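Chaperone CupB2 (Pseudomonas aeruginosa, PDB 3Q48) probably acts as a periplasmic folding chaperone of the PapD-like pilus chaperone family, with a role in fimbrial biogenesis. Local coordinates at residues V38-A41 with E45-L48; L97-L102 with F114-L119. All blocks are in the same frame, centred on the assembly; numbering follows the deposited sequence.

Contact 1: V38-A41 with E45-L48; sequences VFPA and EVTL
V46 sets its two methyl branches against the side chain of F39, and this pair makes up most of the contact between 38-41 and 45-48. CG1 of V46 lies over one face of the phenyl ring, 4.2 Å from the F39 ring centroid and 19° off the ring normal, a CH-pi contact displaced toward the CD1 and CE1 rim. The second branch, V46 CG2, touches the same side of the ring at F39 CD1 (4.0 Å). With CG of F39 anti to the backbone N (chi1 -163°), the phenyl reaches across to the start of strand 45-52, where F39 CZ comes 4.0 Å from E45 CA. V46 CG1 also meets P40, whose CD is 3.7 Å away, so this one methyl bridges an aromatic face and a proline ring. E45 joins the contact through its main chain, while its carboxylate turns elsewhere to form a salt bridge with R98.

No hydrogen bond links the two strands. Their axes approach to 7.7 Å and run nearly antiparallel at 158°, but each main chain is bonded to a different partner: F39 to F143 and R145 of strand 136-145, V46 to I99 of strand 93-101. The strands are joined by packing alone, mostly between side chains, with L142, F144 and Y101 also packing against F39. Such apolar closure between two edge strands joined by a short loop, each hydrogen-bonded to a different strand, is characteristic of an immunoglobulin-like beta-sandwich, here the N-terminal domain of a PapD-like chaperone.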
loop_
_atom_site.group_PDB
_atom_site.type_symbol
_atom_site.label_atom_id
_atom_site.label_comp_id
_atom_site.label_asym_id
_atom_site.label_seq_id
_atom_site.Cartn_x
_atom_site.Cartn_y
_atom_site.Cartn_z
ATOM N N VAL A 38 -6.245 -5.515 0.871
ATOM C CA VAL A 38 -7.337 -4.893 0.183
ATOM C C VAL A 38 -8.587 -5.203 0.957
ATOM O O VAL A 38 -8.886 -6.374 1.258
ATOM C CB VAL A 38 -7.456 -5.377 -1.252
ATOM C CG1 VAL A 38 -8.670 -4.746 -1.920
ATOM C CG2 VAL A 38 -6.188 -4.989 -2.037
ATOM N N PHE A 39 -9.312 -4.151 1.324
ATOM C CA PHE A 39 -10.485 -4.372 2.088
ATOM C C PHE A 39 -11.654 -3.965 1.232
ATOM O O PHE A 39 -11.877 -2.773 1.023
ATOM C CB PHE A 39 -10.466 -3.621 3.414
ATOM C CG PHE A 39 -11.456 -4.142 4.377
ATOM C CD1 PHE A 39 -11.037 -4.788 5.528
ATOM C CD2 PHE A 39 -12.849 -4.009 4.120
ATOM C CE1 PHE A 39 -11.977 -5.329 6.450
ATOM C CE2 PHE A 39 -13.825 -4.533 5.037
ATOM C CZ PHE A 39 -13.360 -5.217 6.204
ATOM N N PRO A 40 -12.413 -4.956 0.745
ATOM C CA PRO A 40 -13.569 -4.681 -0.125
ATOM C C PRO A 40 -14.798 -4.319 0.717
ATOM O O PRO A 40 -15.127 -5.038 1.676
ATOM C CB PRO A 40 -13.757 -5.997 -0.897
ATOM C CG PRO A 40 -12.819 -7.060 -0.180
ATOM C CD PRO A 40 -12.293 -6.391 1.083
ATOM N N ALA A 41 -15.432 -3.186 0.380
ATOM C CA ALA A 41 -16.606 -2.670 1.125
ATOM C C ALA A 41 -17.699 -3.711 1.425
ATOM O O ALA A 41 -18.371 -3.621 2.461
ATOM C CB ALA A 41 -17.227 -1.441 0.424
ATOM N N GLU A 45 -15.220 -8.524 7.390
ATOM C CA GLU A 45 -13.859 -8.774 7.853
ATOM C C GLU A 45 -13.008 -9.459 6.774
ATOM O O GLU A 45 -13.585 -10.080 5.850
ATOM C CB GLU A 45 -13.864 -9.600 9.137
ATOM C CG GLU A 45 -14.256 -11.030 8.952
ATOM C CD GLU A 45 -14.951 -11.609 10.196
ATOM O OE1 GLU A 45 -15.523 -10.840 11.022
ATOM O OE2 GLU A 45 -14.926 -12.853 10.343
ATOM N N VAL A 46 -11.670 -9.280 6.856
ATOM C CA VAL A 46 -10.690 -9.996 6.014
ATOM C C VAL A 46 -9.572 -10.490 6.927
ATOM O O VAL A 46 -9.214 -9.797 7.904
ATOM C CB VAL A 46 -10.068 -9.169 4.789
ATOM C CG1 VAL A 46 -11.155 -8.476 3.907
ATOM C CG2 VAL A 46 -9.015 -8.170 5.227
ATOM N N THR A 47 -9.042 -11.676 6.632
ATOM C CA THR A 47 -7.957 -12.266 7.413
ATOM C C THR A 47 -6.617 -12.089 6.714
ATOM O O THR A 47 -6.557 -11.685 5.568
ATOM C CB THR A 47 -8.173 -13.769 7.703
ATOM O OG1 THR A 47 -8.121 -14.481 6.478
ATOM C CG2 THR A 47 -9.492 -14.028 8.331
ATOM N N LEU A 48 -5.540 -12.408 7.425
ATOM C CA LEU A 48 -4.168 -12.127 7.022
ATOM C C LEU A 48 -3.295 -13.055 7.842
ATOM O O LEU A 48 -3.486 -13.169 9.054
ATOM C CB LEU A 48 -3.828 -10.670 7.389
ATOM C CG LEU A 48 -2.335 -10.283 7.435
ATOM C CD1 LEU A 48 -1.850 -9.922 6.070
ATOM C CD2 LEU A 48 -2.048 -9.124 8.423
#

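Contact 2: L97-L102 with F114-L119; sequences LRIAYL and FWLNIL
L97 and I118 meet tip to tip through their terminal methyls, L97 CD1 lying 3.5 Å from I118 CD1. The CB of L97 is directed at strand 112-121, whereas that of I118 is not turned to its partner in the same way. Its chi1 (-59°) turns CG1 to the leucine's side, and chi2 (-61°) carries CD1 further the same way. Two residues along, I99 and L116 form the second apolar pair, I99 CD1 against L116 CD2 at 4.0 Å. Here the side chains pass at a slant instead of meeting head-on. I99 is extended (chi2 168°), which carries its CD1 well into the interior.

All four side chains are buried, and the interaction is purely one of aliphatic packing. The main chains stay far apart, with CA atoms 9.5 Å from each other at I99 and L116, and no hydrogen bond joins the segments. Neighbours continue the apolar layer: A62 of strand 58-65 touches both L97 and I118, and L48 packs on both L97 and L116.

The polar side chain of N117 is directed elsewhere, bound through OD1 by R137 and R139 and through ND2 by D65. Two strands whose aliphatic residues meet across a gap of this width, without backbone pairing, mark the aliphatic core between the two layers of the Ig-like fold, which the N-terminal domain of the PapD family shares.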
loop_
_atom_site.group_PDB
_atom_site.type_symbol
_atom_site.label_atom_id
_atom_site.label_comp_id
_atom_site.label_asym_id
_atom_site.label_seq_id
_atom_site.Cartn_x
_atom_site.Cartn_y
_atom_site.Cartn_z
ATOM N N LEU A 97 -4.512 -13.086 11.665
ATOM C CA LEU A 97 -5.070 -11.865 12.239
ATOM C C LEU A 97 -6.328 -11.585 11.487
ATOM O O LEU A 97 -6.409 -11.866 10.292
ATOM C CB LEU A 97 -4.147 -10.659 12.082
ATOM C CG LEU A 97 -2.695 -10.752 12.513
ATOM C CD1 LEU A 97 -2.048 -9.494 12.038
ATOM C CD2 LEU A 97 -2.503 -10.943 14.056
ATOM N N ARG A 98 -7.293 -11.001 12.183
ATOM C CA ARG A 98 -8.586 -10.768 11.630
ATOM C C ARG A 98 -8.853 -9.292 11.662
ATOM O O ARG A 98 -8.848 -8.684 12.720
ATOM C CB ARG A 98 -9.613 -11.558 12.436
ATOM C CG ARG A 98 -10.919 -11.667 11.790
ATOM C CD ARG A 98 -11.845 -12.432 12.656
ATOM N NE ARG A 98 -11.640 -13.857 12.428
ATOM C CZ ARG A 98 -11.928 -14.492 11.283
ATOM N NH1 ARG A 98 -12.426 -13.836 10.235
ATOM N NH2 ARG A 98 -11.702 -15.792 11.176
ATOM N N ILE A 99 -9.068 -8.716 10.479
ATOM C CA ILE A 99 -9.432 -7.280 10.321
ATOM C C ILE A 99 -10.925 -7.055 10.046
ATOM O O ILE A 99 -11.432 -7.505 9.025
ATOM C CB ILE A 99 -8.603 -6.642 9.232
ATOM C CG1 ILE A 99 -7.110 -6.899 9.530
ATOM C CG2 ILE A 99 -8.945 -5.133 9.142
ATOM C CD1 ILE A 99 -6.169 -6.557 8.375
ATOM N N ALA A 100 -11.614 -6.382 10.973
ATOM C CA ALA A 100 -13.083 -6.068 10.873
ATOM C C ALA A 100 -13.380 -4.595 10.664
ATOM O O ALA A 100 -12.811 -3.763 11.337
ATOM C CB ALA A 100 -13.845 -6.560 12.109
ATOM N N TYR A 101 -14.284 -4.294 9.730
ATOM C CA TYR A 101 -14.710 -2.929 9.448
ATOM C C TYR A 101 -15.917 -2.544 10.267
ATOM O O TYR A 101 -16.914 -3.254 10.227
ATOM C CB TYR A 101 -15.094 -2.829 7.974
ATOM C CG TYR A 101 -15.639 -1.486 7.514
ATOM C CD1 TYR A 101 -15.036 -0.275 7.906
ATOM C CD2 TYR A 101 -16.738 -1.425 6.656
ATOM C CE1 TYR A 101 -15.556 0.958 7.462
ATOM C CE2 TYR A 101 -17.244 -0.226 6.205
ATOM C CZ TYR A 101 -16.671 0.963 6.606
ATOM O OH TYR A 101 -17.185 2.159 6.138
ATOM N N LEU A 102 -15.859 -1.429 10.990
ATOM C CA LEU A 102 -17.097 -0.872 11.594
ATOM C C LEU A 102 -17.769 0.176 10.689
ATOM O O LEU A 102 -17.327 1.340 10.641
ATOM C CB LEU A 102 -16.866 -0.256 12.977
ATOM C CG LEU A 102 -18.131 0.459 13.507
ATOM C CD1 LEU A 102 -19.228 -0.556 13.938
ATOM C CD2 LEU A 102 -17.853 1.511 14.650
ATOM N N PHE A 114 -5.394 3.218 4.693
ATOM C CA PHE A 114 -5.037 2.982 6.092
ATOM C C PHE A 114 -3.740 2.160 6.191
ATOM O O PHE A 114 -3.198 1.675 5.170
ATOM C CB PHE A 114 -6.185 2.297 6.811
ATOM C CG PHE A 114 -7.424 3.169 6.932
ATOM C CD1 PHE A 114 -7.594 4.007 8.031
ATOM C CD2 PHE A 114 -8.385 3.181 5.936
ATOM C CE1 PHE A 114 -8.722 4.829 8.159
ATOM C CE2 PHE A 114 -9.552 4.034 6.045
ATOM C CZ PHE A 114 -9.706 4.835 7.166
ATOM N N TRP A 115 -3.207 2.015 7.394
ATOM C CA TRP A 115 -1.928 1.347 7.514
ATOM C C TRP A 115 -2.039 0.289 8.574
ATOM O O TRP A 115 -2.533 0.551 9.662
ATOM C CB TRP A 115 -0.816 2.346 7.847
ATOM C CG TRP A 115 -0.561 3.394 6.765
ATOM C CD1 TRP A 115 -1.245 4.606 6.567
ATOM C CD2 TRP A 115 0.412 3.311 5.715
ATOM N NE1 TRP A 115 -0.689 5.269 5.503
ATOM C CE2 TRP A 115 0.317 4.498 4.961
ATOM C CE3 TRP A 115 1.390 2.371 5.376
ATOM C CZ2 TRP A 115 1.140 4.745 3.853
ATOM C CZ3 TRP A 115 2.236 2.639 4.303
ATOM C CH2 TRP A 115 2.101 3.816 3.559
ATOM N N LEU A 116 -1.642 -0.930 8.236
ATOM C CA LEU A 116 -1.556 -1.993 9.224
ATOM C C LEU A 116 -0.144 -2.018 9.737
ATOM O O LEU A 116 0.811 -2.005 8.935
ATOM C CB LEU A 116 -1.898 -3.339 8.613
ATOM C CG LEU A 116 -1.805 -4.579 9.474
ATOM C CD1 LEU A 116 -2.666 -4.524 10.736
ATOM C CD2 LEU A 116 -2.207 -5.745 8.580
ATOM N N ASN A 117 -0.009 -1.967 11.068
ATOM C CA ASN A 117 1.306 -2.090 11.705
ATOM C C ASN A 117 1.415 -3.476 12.382
ATOM O O ASN A 117 0.443 -3.961 12.966
ATOM C CB ASN A 117 1.503 -1.034 12.751
ATOM C CG ASN A 117 1.417 0.352 12.219
ATOM O OD1 ASN A 117 2.409 0.900 11.730
ATOM N ND2 ASN A 117 0.240 0.980 12.383
ATOM N N ILE A 118 2.583 -4.106 12.294
ATOM C CA ILE A 118 2.847 -5.370 12.989
ATOM C C ILE A 118 4.132 -5.159 13.714
ATOM O O ILE A 118 5.130 -4.827 13.104
ATOM C CB ILE A 118 3.061 -6.547 12.040
ATOM C CG1 ILE A 118 1.827 -6.804 11.109
ATOM C CG2 ILE A 118 3.638 -7.806 12.809
ATOM C CD1 ILE A 118 0.509 -7.161 11.772
ATOM N N LEU A 119 4.116 -5.348 15.022
ATOM C CA LEU A 119 5.315 -5.199 15.824
ATOM C C LEU A 119 5.645 -6.530 16.497
ATOM O O LEU A 119 4.772 -7.164 17.169
ATOM C CB LEU A 119 5.100 -4.115 16.874
ATOM C CG LEU A 119 6.285 -3.701 17.728
ATOM C CD1 LEU A 119 7.486 -3.339 16.891
ATOM C CD2 LEU A 119 5.910 -2.515 18.579
#

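In the fold
The two contacts lie side by side in the N-terminal domain, their centres about 9 Å apart: contact 1 includes strand 45-52 and contact 2 its antiparallel neighbour, 93-101. Backbone pairing joins these strands, with V46 O 2.8 Å from I99 N in a probable hydrogen bond, so the residue that faces F39 in contact 1 is tied to one that packs inward in contact 2. On the outer side, E45 OE2 and R98 NH1 form a salt bridge at 2.7 Å. Inside, L48 CD2 lies 3.4 Å from L116 CD2. Contact 2 thus fills the buried interior between the layers, while contact 1 closes the sandwich nearer the surface, between the edge strands 36-40 and 45-52.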